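Local coordinates for protein toll-like receptor 6, Variable lymphocyte receptor B (Mus musculus, PDB 3A79) that probably recognises microbial lipopeptides together with Toll-like receptor 2 as an innate immune receptor, here as an ectodomain fused to part of a hagfish lymphocyte receptor, at residues Met331-Leu336 / Ser353-Leu358; Ser34-Ser39 / Pro52-Leu57; Leu208-Val213 / Cys235-Thr240; Leu67-Ile72 / Phe96-Asp101. One frame throughout, in Å; residues are numbered along the deposited sequence.

Contact 1. Residues Met331-Leu336 / Ser353-Leu358; sequences MNIKML and SSFTFL
Met335 turns its CG beside its own backbone N (chi1 -48°) and bends at its last torsion, while Phe357 sends its ring off anti to the backbone N (chi1 178°). These two choices bring the Met335 CE methyl over one face of the Phe357 ring, 4.0 Å from its centroid, a CH-pi contact on the concave side of a leucine-rich-repeat solenoid; SD lies obliquely to the ring and farther off, the Met-aromatic part. An N-acetylglucosamine of a glycan attached to the protein also touches Phe357, a contact consistent with an aromatic at this partly exposed position. Beneath this pair the backbones run parallel, Met335 opposite Phe357 and Leu336 opposite Leu358. Lys334 O holds two amides: Thr356 N on a lone pair in the carbonyl plane at 2.8 Å, and Phe357 N nearly along the C=O axis at 3.0 Å. The ladder continues with Leu336 N to Phe357 O, 3.1 Å. Ile333 and Leu336, like Phe355 and Leu358, fall on the inward hydrophobic positions of the repeat, which explains their apolar character. The Phe355 ring fills the interior here. Its CE2 lies 3.7 Å from Leu336 CB and is also near Ile333 CG1, while Leu358 CD2 sits over one face, offset toward the rim. Leu307 of strand 306-314 packs against Met331, Ile333 and Leu336 from the preceding strand. At the approach to the ladder Ser354, a small polar residue suited to a partly exposed bend, places OG 3.4 Å from Ile333 O in a weak hydrogen bond.

Contact 2. Residues Ser34-Ser39 / Pro52-Leu57; sequences SMVDYS and PRTKAL
Ser34 O takes two amide donors from segment 52-57, Ala56 N at 3.0 Å and Lys55 N at 3.1 Å, both tilted somewhat from the carbonyl plane. Val36 N then returns a bond to Ala56 O, 2.9 Å long and fairly straight at 160°. This is a parallel ladder, with Met35 beside Ala56 on one face and Val36 beside Leu57 on the other. The Met35 chain leaves with CG anti to the backbone N (chi1 161°) and folds back at its next two torsions, so that SD lies alongside Ala56 CB at 3.7 Å. The small alanine lets the flexible thioether come down close to the strand. On the opposite face the branched Val36 presents CG2 to Thr54 CG2, 3.5 Å away, the two side chains crossing at about a right angle. Ser34 CB meets Lys55 CB at the margin, where the lysine keeps its extended chain and charged end directed away from the ladder. Further out, the Tyr38 ring receives Val36 CG1 over the centre of one face, and Arg41 adds a cation-pi contact to the same tyrosine. Asp37 OD2 accepts from Ser39 N at 2.9 Å and also from Ser39 OG, an Asx turn that shapes the chain where strand 35-37 ends. Leu50 packs on Val36 and Leu57, and Arg53 forms a salt bridge with Glu77. Since strand 35-37 is the outermost at its end of this chain, the arrangement is consistent with the amino-terminal end, probably a capping strand, of a leucine-rich-repeat solenoid.

Contact 3. Residues Leu208-Val213 / Cys235-Thr240; sequences LFSVQV and CQRLMT
Arg237 reaches from the helix to lay its guanidinium across the backbone of the loop, with Ser210 CA over one face of the group and Phe209 O above the flat group as well. The side chain bends at chi2 and chi3, which brings CZ to 3.8 Å from Ser210 CB and NE to 3.7 Å from Gln212 OE1. The amide and guanidinium planes stand 66° apart, and no hydrogen bond joins the two segments, so this long residue works by the surface it lays down. With an alanine at this position, the backbone at Ser210 would probably lose its cover and the Gln212 amide its charged neighbour. Phe209 makes the apolar half of the contact. Its ring, carried anti to the backbone N (chi1 165°), receives Leu238 CD1 over one face at 3.9 Å from the centroid, a CH-pi contact; Val211 N lies over the opposite face. A flat ring can offer that face to the methyl and still bring its CE2 against the helix backbone, 3.5 Å from Leu238 CA, while Arg237 O approaches at the edge. Phe203 packs edge-to-face on the same ring, and Asn234 ND2 bonds Phe209 O. Within the leucine-rich-repeat fold of the receptor part, the loop between strands 198-203 and 214-220 thus flanks helix 235-246, whose Leu238 also packs on strand 222-229 and on Leu269 of helix 263-273, the helix tied to it by the disulfide Cys235-Cys265.

Contact 4. Residues Leu67-Ile72 / Phe96-Asp101; sequences LRMPDI and FLFNQD
Asn99 ND2 donates to Ile72 O at 3.1 Å, a side-chain to backbone bond between two loops of the leucine-rich-repeat solenoid, on the side away from its parallel strands. The bond is bent (144° at the hydrogen), and the donor stands 37° above the carbonyl plane, not on a lone pair. Asn99 is buried, so its amide gives a polar partner to a carbonyl among apolar neighbours. A leucine here would probably leave Ile72 O without this donor and the two loops without the hydrogen bond that joins them. Asn99 closes a type I beta turn from Phe96, in which Asn99 N bonds Phe96 O at 3.1 Å. Although the CB of Phe96 leads away from loop 67-72, its ring comes back toward that loop through the first side-chain torsion, which sets CG beside the backbone N. There Leu67 CD2 meets Phe96 CZ at 3.8 Å, the two side chains crossing at about a right angle, and the end of Ile72 packs on the same ring, though the modelled closeness of that pair is doubtful. Leu102 and Met120 also touch Phe96, so bulky apolar residues suit this interior. Nearer the surface, Met69 carries CG anti to its backbone N (chi1 -166°) and reaches across to the turn, its flexible thioether adapting to two different neighbours. Its sulfur lies 4.2 Å from Leu97 CB and also approaches the Phe98 ring at the edge, in a Met-aromatic contact with Met69 SD 4.0 Å from Phe98 CE1.

Overall arrangement
All four contacts lie in the Toll-like receptor part of the fusion and are partly buried: apolar residues such as Phe355, Leu57, Phe209 and Phe96 are buried, while Lys334, Ser34, Arg237 and Phe98 lie at the margins. Contacts 1 and 2 each join a pair of neighbouring parallel strands along the solenoid, through backbone hydrogen bonds; contact 1 sits well inside the run of strands, beside a glycan, whereas contact 2 is at its amino-terminal edge. Contacts 3 and 4 lie among the connecting segments, where side chains do the work: aliphatic, aromatic and guanidinium surfaces in contact 3, a single asparagine bond amid apolar packing in contact 4. Contacts 2 and 4 are close neighbours, their nearest atoms about 6 Å apart.

Contact 1. Residues Met331-Leu336 / Ser353-Leu358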
# COMPACT_ATOMS: atom_id res chain seq x y z
N MET B 331 14.95 21.34 -9.32
CA MET B 331 16.23 21.63 -8.69
C MET B 331 17.38 21.13 -9.55
O MET B 331 17.27 20.06 -10.16
CB MET B 331 16.34 21.01 -7.29
CG MET B 331 15.52 21.72 -6.23
SD MET B 331 15.67 21.00 -4.58
CE MET B 331 15.08 22.40 -3.63
N ASN B 332 18.45 21.91 -9.60
CA ASN B 332 19.60 21.58 -10.45
C ASN B 332 20.81 21.07 -9.67
O ASN B 332 21.93 21.54 -9.85
CB ASN B 332 19.99 22.77 -11.33
CG ASN B 332 20.43 23.98 -10.52
OD1 ASN B 332 20.11 24.10 -9.34
ND2 ASN B 332 21.15 24.90 -11.16
N ILE B 333 20.55 20.09 -8.81
CA ILE B 333 21.60 19.44 -8.05
C ILE B 333 21.73 17.99 -8.53
O ILE B 333 20.91 17.53 -9.31
CB ILE B 333 21.27 19.48 -6.56
CG1 ILE B 333 19.90 18.85 -6.31
CG2 ILE B 333 21.29 20.92 -6.08
CD1 ILE B 333 19.22 19.35 -5.06
N LYS B 334 22.77 17.29 -8.09
CA LYS B 334 22.99 15.89 -8.48
C LYS B 334 22.22 14.89 -7.64
O LYS B 334 21.77 13.86 -8.14
CB LYS B 334 24.48 15.54 -8.50
CG LYS B 334 25.16 15.91 -9.82
CD LYS B 334 26.66 15.65 -9.84
CE LYS B 334 27.34 16.52 -10.89
NZ LYS B 334 28.82 16.68 -10.69
N MET B 335 22.04 15.18 -6.35
CA MET B 335 21.36 14.24 -5.47
C MET B 335 20.21 14.85 -4.68
O MET B 335 20.40 15.83 -3.96
CB MET B 335 22.35 13.59 -4.52
CG MET B 335 23.59 13.08 -5.19
SD MET B 335 24.83 12.76 -3.95
CE MET B 335 23.98 11.50 -2.99
N LEU B 336 19.03 14.24 -4.80
CA LEU B 336 17.87 14.61 -4.01
C LEU B 336 17.32 13.38 -3.30
O LEU B 336 16.96 12.41 -3.95
CB LEU B 336 16.77 15.18 -4.89
CG LEU B 336 15.51 15.59 -4.13
CD1 LEU B 336 15.83 16.63 -3.08
CD2 LEU B 336 14.43 16.11 -5.07
N SER B 353 17.00 17.42 -16.30
CA SER B 353 17.65 17.73 -15.03
C SER B 353 19.02 17.09 -14.96
O SER B 353 19.49 16.51 -15.94
CB SER B 353 16.80 17.29 -13.84
OG SER B 353 16.92 15.89 -13.63
N SER B 354 19.66 17.22 -13.81
CA SER B 354 21.01 16.72 -13.64
C SER B 354 21.04 15.77 -12.47
O SER B 354 22.10 15.27 -12.08
CB SER B 354 22.00 17.87 -13.44
OG SER B 354 21.60 18.71 -12.38
N PHE B 355 19.87 15.52 -11.91
CA PHE B 355 19.72 14.48 -10.91
C PHE B 355 20.40 13.24 -11.42
O PHE B 355 20.12 12.78 -12.52
CB PHE B 355 18.24 14.15 -10.68
CG PHE B 355 17.49 15.22 -9.95
CD1 PHE B 355 16.22 15.59 -10.37
CD2 PHE B 355 18.04 15.86 -8.86
CE1 PHE B 355 15.51 16.57 -9.72
CE2 PHE B 355 17.34 16.84 -8.19
CZ PHE B 355 16.07 17.20 -8.62
N THR B 356 21.31 12.70 -10.63
CA THR B 356 21.90 11.41 -10.93
C THR B 356 21.63 10.45 -9.79
O THR B 356 21.96 9.26 -9.87
CB THR B 356 23.41 11.51 -11.22
OG1 THR B 356 24.11 11.89 -10.03
CG2 THR B 356 23.65 12.54 -12.31
N PHE B 357 21.02 10.97 -8.73
CA PHE B 357 20.67 10.19 -7.56
C PHE B 357 19.34 10.62 -6.97
O PHE B 357 19.13 11.79 -6.66
CB PHE B 357 21.76 10.31 -6.51
CG PHE B 357 21.46 9.58 -5.24
CD1 PHE B 357 21.83 8.26 -5.09
CD2 PHE B 357 20.82 10.23 -4.19
CE1 PHE B 357 21.55 7.58 -3.92
CE2 PHE B 357 20.55 9.56 -3.01
CZ PHE B 357 20.91 8.23 -2.88
N LEU B 358 18.43 9.66 -6.83
CA LEU B 358 17.11 9.93 -6.29
C LEU B 358 16.74 8.86 -5.27
O LEU B 358 16.86 7.67 -5.54
CB LEU B 358 16.08 10.01 -7.41
CG LEU B 358 16.19 11.28 -8.25
CD1 LEU B 358 15.18 11.27 -9.37
CD2 LEU B 358 16.01 12.53 -7.39

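Contact 2. Residues Ser34-Ser39 / Pro52-Leu57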
# COMPACT_ATOMS: atom_id res chain seq x y z
N SER B 34 35.88 -1.00 30.78
CA SER B 34 35.87 -0.82 32.24
C SER B 34 34.87 0.26 32.69
O SER B 34 35.26 1.31 33.20
CB SER B 34 37.29 -0.52 32.75
OG SER B 34 37.40 -0.68 34.16
N MET B 35 33.58 -0.02 32.51
CA MET B 35 32.52 0.95 32.79
C MET B 35 31.60 0.54 33.94
O MET B 35 31.45 -0.64 34.25
CB MET B 35 31.68 1.18 31.52
CG MET B 35 30.29 1.78 31.74
SD MET B 35 30.18 3.57 31.52
CE MET B 35 30.08 3.68 29.73
N VAL B 36 31.00 1.54 34.58
CA VAL B 36 29.95 1.35 35.58
C VAL B 36 28.85 2.36 35.28
O VAL B 36 29.07 3.57 35.32
CB VAL B 36 30.47 1.61 37.01
CG1 VAL B 36 29.32 1.47 38.04
CG2 VAL B 36 31.66 0.69 37.33
N ASP B 37 27.67 1.87 34.96
CA ASP B 37 26.56 2.75 34.63
C ASP B 37 25.59 2.84 35.79
O ASP B 37 24.89 1.88 36.11
CB ASP B 37 25.85 2.22 33.40
CG ASP B 37 24.71 3.11 32.97
OD1 ASP B 37 24.21 2.90 31.84
OD2 ASP B 37 24.33 4.00 33.76
N TYR B 38 25.54 4.00 36.42
CA TYR B 38 24.63 4.23 37.54
C TYR B 38 23.62 5.33 37.24
O TYR B 38 23.29 6.13 38.11
CB TYR B 38 25.41 4.63 38.79
CG TYR B 38 25.96 3.47 39.60
CD1 TYR B 38 25.45 2.19 39.45
CD2 TYR B 38 26.96 3.67 40.55
CE1 TYR B 38 25.94 1.14 40.19
CE2 TYR B 38 27.46 2.64 41.29
CZ TYR B 38 26.94 1.37 41.11
OH TYR B 38 27.44 0.33 41.87
N SER B 39 23.13 5.38 36.01
CA SER B 39 22.10 6.37 35.69
C SER B 39 20.73 5.92 36.19
O SER B 39 20.49 4.73 36.41
CB SER B 39 22.07 6.66 34.20
OG SER B 39 22.08 5.46 33.47
N PRO B 52 37.99 0.75 42.65
CA PRO B 52 38.99 1.82 42.58
C PRO B 52 39.54 2.10 41.18
O PRO B 52 39.74 3.26 40.83
CB PRO B 52 40.10 1.31 43.50
CG PRO B 52 39.40 0.45 44.48
CD PRO B 52 38.29 -0.22 43.71
N ARG B 53 39.78 1.06 40.39
CA ARG B 53 40.39 1.23 39.08
C ARG B 53 39.38 1.41 37.95
O ARG B 53 39.71 1.17 36.78
CB ARG B 53 41.33 0.06 38.75
CG ARG B 53 42.72 0.08 39.42
CD ARG B 53 43.76 -0.47 38.45
NE ARG B 53 43.17 -1.47 37.56
CZ ARG B 53 43.52 -1.67 36.29
NH1 ARG B 53 44.47 -0.93 35.73
NH2 ARG B 53 42.91 -2.61 35.56
N THR B 54 38.15 1.81 38.29
CA THR B 54 37.09 2.05 37.30
C THR B 54 37.55 3.12 36.33
O THR B 54 38.29 4.01 36.72
CB THR B 54 35.79 2.59 37.93
OG1 THR B 54 35.46 1.84 39.10
CG2 THR B 54 34.63 2.50 36.95
N LYS B 55 37.09 3.04 35.08
CA LYS B 55 37.57 3.98 34.07
C LYS B 55 36.49 4.88 33.48
O LYS B 55 36.72 6.06 33.28
CB LYS B 55 38.38 3.26 32.99
CG LYS B 55 39.67 2.68 33.54
CD LYS B 55 40.54 2.02 32.50
CE LYS B 55 41.91 1.72 33.09
NZ LYS B 55 42.74 0.87 32.19
N ALA B 56 35.31 4.33 33.21
CA ALA B 56 34.18 5.15 32.75
C ALA B 56 33.01 5.07 33.73
O ALA B 56 32.42 4.01 33.90
CB ALA B 56 33.74 4.72 31.36
N LEU B 57 32.68 6.19 34.36
CA LEU B 57 31.57 6.24 35.31
C LEU B 57 30.44 7.16 34.81
O LEU B 57 30.68 8.31 34.47
CB LEU B 57 32.06 6.70 36.68
CG LEU B 57 31.02 7.12 37.73
CD1 LEU B 57 29.90 6.11 37.84
CD2 LEU B 57 31.67 7.32 39.09

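Contact 3. Residues Leu208-Val213 / Cys235-Thr240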
# COMPACT_ATOMS: atom_id res chain seq x y z
N LEU B 208 9.12 31.18 18.68
CA LEU B 208 9.60 31.64 17.40
C LEU B 208 11.09 31.87 17.55
O LEU B 208 11.55 32.31 18.60
CB LEU B 208 8.84 32.91 17.02
CG LEU B 208 7.38 32.59 16.70
CD1 LEU B 208 6.55 33.82 16.38
CD2 LEU B 208 7.34 31.59 15.54
N PHE B 209 11.85 31.52 16.52
CA PHE B 209 13.29 31.71 16.52
C PHE B 209 13.57 33.19 16.56
O PHE B 209 13.10 33.94 15.70
CB PHE B 209 13.89 31.11 15.25
CG PHE B 209 15.30 31.54 14.98
CD1 PHE B 209 16.38 30.79 15.45
CD2 PHE B 209 15.56 32.70 14.25
CE1 PHE B 209 17.68 31.19 15.20
CE2 PHE B 209 16.86 33.10 14.00
CZ PHE B 209 17.92 32.34 14.48
N SER B 210 14.32 33.64 17.56
CA SER B 210 14.53 35.08 17.70
C SER B 210 15.95 35.45 18.08
O SER B 210 16.17 36.20 19.01
CB SER B 210 13.54 35.68 18.70
OG SER B 210 13.92 35.39 20.04
N VAL B 211 16.93 34.92 17.36
CA VAL B 211 18.30 35.27 17.67
C VAL B 211 18.84 36.39 16.77
O VAL B 211 18.76 36.33 15.54
CB VAL B 211 19.22 34.06 17.64
CG1 VAL B 211 20.63 34.46 18.01
CG2 VAL B 211 18.72 33.04 18.60
N GLN B 212 19.39 37.42 17.43
CA GLN B 212 19.97 38.57 16.75
C GLN B 212 21.49 38.67 16.92
O GLN B 212 22.09 39.64 16.49
CB GLN B 212 19.31 39.86 17.25
CG GLN B 212 18.00 40.22 16.56
CD GLN B 212 17.35 41.46 17.17
OE1 GLN B 212 16.16 41.45 17.48
NE2 GLN B 212 18.13 42.52 17.36
N VAL B 213 22.09 37.67 17.55
CA VAL B 213 23.54 37.62 17.69
C VAL B 213 24.23 37.50 16.33
O VAL B 213 23.89 36.63 15.52
CB VAL B 213 23.97 36.42 18.57
CG1 VAL B 213 25.44 36.10 18.38
CG2 VAL B 213 23.66 36.69 20.03
N CYS B 235 10.88 34.84 9.37
CA CYS B 235 11.64 34.12 8.36
C CYS B 235 12.99 34.79 8.14
O CYS B 235 14.03 34.14 8.23
CB CYS B 235 10.87 34.04 7.03
SG CYS B 235 11.53 32.83 5.82
N GLN B 236 12.96 36.10 7.89
CA GLN B 236 14.18 36.85 7.58
C GLN B 236 15.17 36.89 8.74
O GLN B 236 16.38 36.87 8.52
CB GLN B 236 13.85 38.27 7.11
CG GLN B 236 15.06 39.15 6.83
CD GLN B 236 15.83 38.75 5.57
OE1 GLN B 236 15.26 38.63 4.48
NE2 GLN B 236 17.15 38.58 5.70
N ARG B 237 14.67 36.96 9.97
CA ARG B 237 15.53 36.89 11.16
C ARG B 237 16.51 35.72 11.08
O ARG B 237 17.70 35.88 11.38
CB ARG B 237 14.70 36.77 12.43
CG ARG B 237 15.37 37.26 13.71
CD ARG B 237 14.80 38.61 14.16
NE ARG B 237 14.57 38.64 15.60
CZ ARG B 237 13.38 38.49 16.19
NH1 ARG B 237 12.29 38.30 15.46
NH2 ARG B 237 13.29 38.54 17.52
N LEU B 238 16.00 34.55 10.67
CA LEU B 238 16.83 33.35 10.51
C LEU B 238 17.82 33.46 9.36
O LEU B 238 18.96 33.03 9.48
CB LEU B 238 15.99 32.09 10.31
CG LEU B 238 16.87 30.86 10.05
CD1 LEU B 238 17.75 30.57 11.26
CD2 LEU B 238 16.08 29.63 9.67
N MET B 239 17.36 34.00 8.23
CA MET B 239 18.22 34.15 7.06
C MET B 239 19.39 35.10 7.33
O MET B 239 20.50 34.88 6.84
CB MET B 239 17.42 34.60 5.83
CG MET B 239 16.78 33.44 5.04
SD MET B 239 15.57 34.01 3.82
CE MET B 239 16.61 34.90 2.66
N THR B 240 19.14 36.14 8.12
CA THR B 240 20.18 37.07 8.54
C THR B 240 21.19 36.41 9.48
O THR B 240 22.41 36.58 9.33
CB THR B 240 19.59 38.25 9.30
OG1 THR B 240 18.69 38.97 8.45
CG2 THR B 240 20.68 39.14 9.78

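Contact 4. Residues Leu67-Ile72 / Phe96-Asp101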
# COMPACT_ATOMS: atom_id res chain seq x y z
N LEU B 67 29.75 18.37 43.86
CA LEU B 67 30.77 17.38 43.56
C LEU B 67 32.06 17.76 44.27
O LEU B 67 32.88 18.50 43.73
CB LEU B 67 31.00 17.28 42.04
CG LEU B 67 32.07 16.31 41.53
CD1 LEU B 67 31.74 14.90 41.93
CD2 LEU B 67 32.23 16.41 40.03
N ARG B 68 32.21 17.27 45.51
CA ARG B 68 33.39 17.56 46.32
C ARG B 68 34.54 16.65 45.95
O ARG B 68 34.33 15.58 45.37
CB ARG B 68 33.07 17.41 47.81
CG ARG B 68 32.12 18.46 48.36
CD ARG B 68 32.48 19.85 47.84
NE ARG B 68 31.83 20.91 48.62
CZ ARG B 68 31.44 22.07 48.12
NH1 ARG B 68 31.60 22.33 46.82
NH2 ARG B 68 30.86 22.97 48.90
N MET B 69 35.76 17.05 46.29
CA MET B 69 36.93 16.24 45.97
C MET B 69 36.82 14.82 46.56
O MET B 69 36.97 13.83 45.83
CB MET B 69 38.22 16.92 46.44
CG MET B 69 39.50 16.31 45.86
SD MET B 69 40.99 17.22 46.33
CE MET B 69 41.00 16.93 48.10
N PRO B 70 36.54 14.71 47.87
CA PRO B 70 36.51 13.37 48.48
C PRO B 70 35.46 12.49 47.82
O PRO B 70 35.44 11.30 48.12
CB PRO B 70 36.13 13.65 49.94
CG PRO B 70 36.40 15.10 50.15
CD PRO B 70 36.16 15.76 48.83
N ASP B 71 34.63 13.06 46.96
CA ASP B 71 33.62 12.30 46.22
C ASP B 71 34.21 11.48 45.08
O ASP B 71 33.65 10.44 44.72
CB ASP B 71 32.53 13.21 45.65
CG ASP B 71 31.53 13.67 46.70
OD1 ASP B 71 31.90 13.68 47.89
OD2 ASP B 71 30.39 14.01 46.32
N ILE B 72 35.32 11.95 44.50
CA ILE B 72 35.97 11.25 43.37
C ILE B 72 37.49 11.06 43.51
O ILE B 72 38.13 10.53 42.60
CB ILE B 72 35.70 11.94 42.01
CG1 ILE B 72 35.88 13.45 42.14
CG2 ILE B 72 34.31 11.58 41.44
CD1 ILE B 72 35.97 14.12 40.82
N PHE B 96 38.83 17.74 40.79
CA PHE B 96 39.40 16.62 40.05
C PHE B 96 40.92 16.44 40.23
O PHE B 96 41.59 15.85 39.38
CB PHE B 96 39.12 16.76 38.55
CG PHE B 96 37.67 16.87 38.21
CD1 PHE B 96 37.14 18.06 37.74
CD2 PHE B 96 36.83 15.78 38.33
CE1 PHE B 96 35.81 18.17 37.42
CE2 PHE B 96 35.49 15.89 38.01
CZ PHE B 96 34.98 17.08 37.56
N LEU B 97 41.46 16.95 41.34
CA LEU B 97 42.91 16.98 41.50
C LEU B 97 43.56 15.61 41.29
O LEU B 97 44.63 15.52 40.69
CB LEU B 97 43.32 17.57 42.86
CG LEU B 97 44.78 17.41 43.31
CD1 LEU B 97 45.79 17.73 42.21
CD2 LEU B 97 45.08 18.23 44.55
N PHE B 98 42.91 14.55 41.76
CA PHE B 98 43.54 13.23 41.76
C PHE B 98 43.16 12.32 40.58
O PHE B 98 43.71 11.23 40.41
CB PHE B 98 43.33 12.52 43.11
CG PHE B 98 44.04 13.18 44.26
CD1 PHE B 98 43.36 14.02 45.14
CD2 PHE B 98 45.40 12.98 44.47
CE1 PHE B 98 44.01 14.63 46.20
CE2 PHE B 98 46.06 13.59 45.53
CZ PHE B 98 45.36 14.42 46.40
N ASN B 99 42.23 12.79 39.75
CA ASN B 99 41.91 12.12 38.50
C ASN B 99 42.75 12.71 37.35
O ASN B 99 42.23 13.37 36.45
CB ASN B 99 40.41 12.22 38.20
CG ASN B 99 39.56 12.17 39.46
OD1 ASN B 99 39.59 13.07 40.29
ND2 ASN B 99 38.77 11.12 39.58
N GLN B 100 44.05 12.46 37.42
CA GLN B 100 45.01 12.88 36.41
C GLN B 100 44.74 12.33 35.00
O GLN B 100 45.46 12.66 34.06
CB GLN B 100 46.42 12.43 36.82
CG GLN B 100 46.86 12.87 38.20
CD GLN B 100 47.09 14.37 38.29
OE1 GLN B 100 46.94 15.09 37.29
NE2 GLN B 100 47.46 14.85 39.47
N ASP B 101 43.73 11.49 34.84
CA ASP B 101 43.57 10.79 33.58
C ASP B 101 42.25 11.14 32.92
O ASP B 101 41.94 10.66 31.82
CB ASP B 101 43.65 9.28 33.79
CG ASP B 101 45.08 8.79 33.99
OD1 ASP B 101 46.02 9.58 33.79
OD2 ASP B 101 45.25 7.60 34.34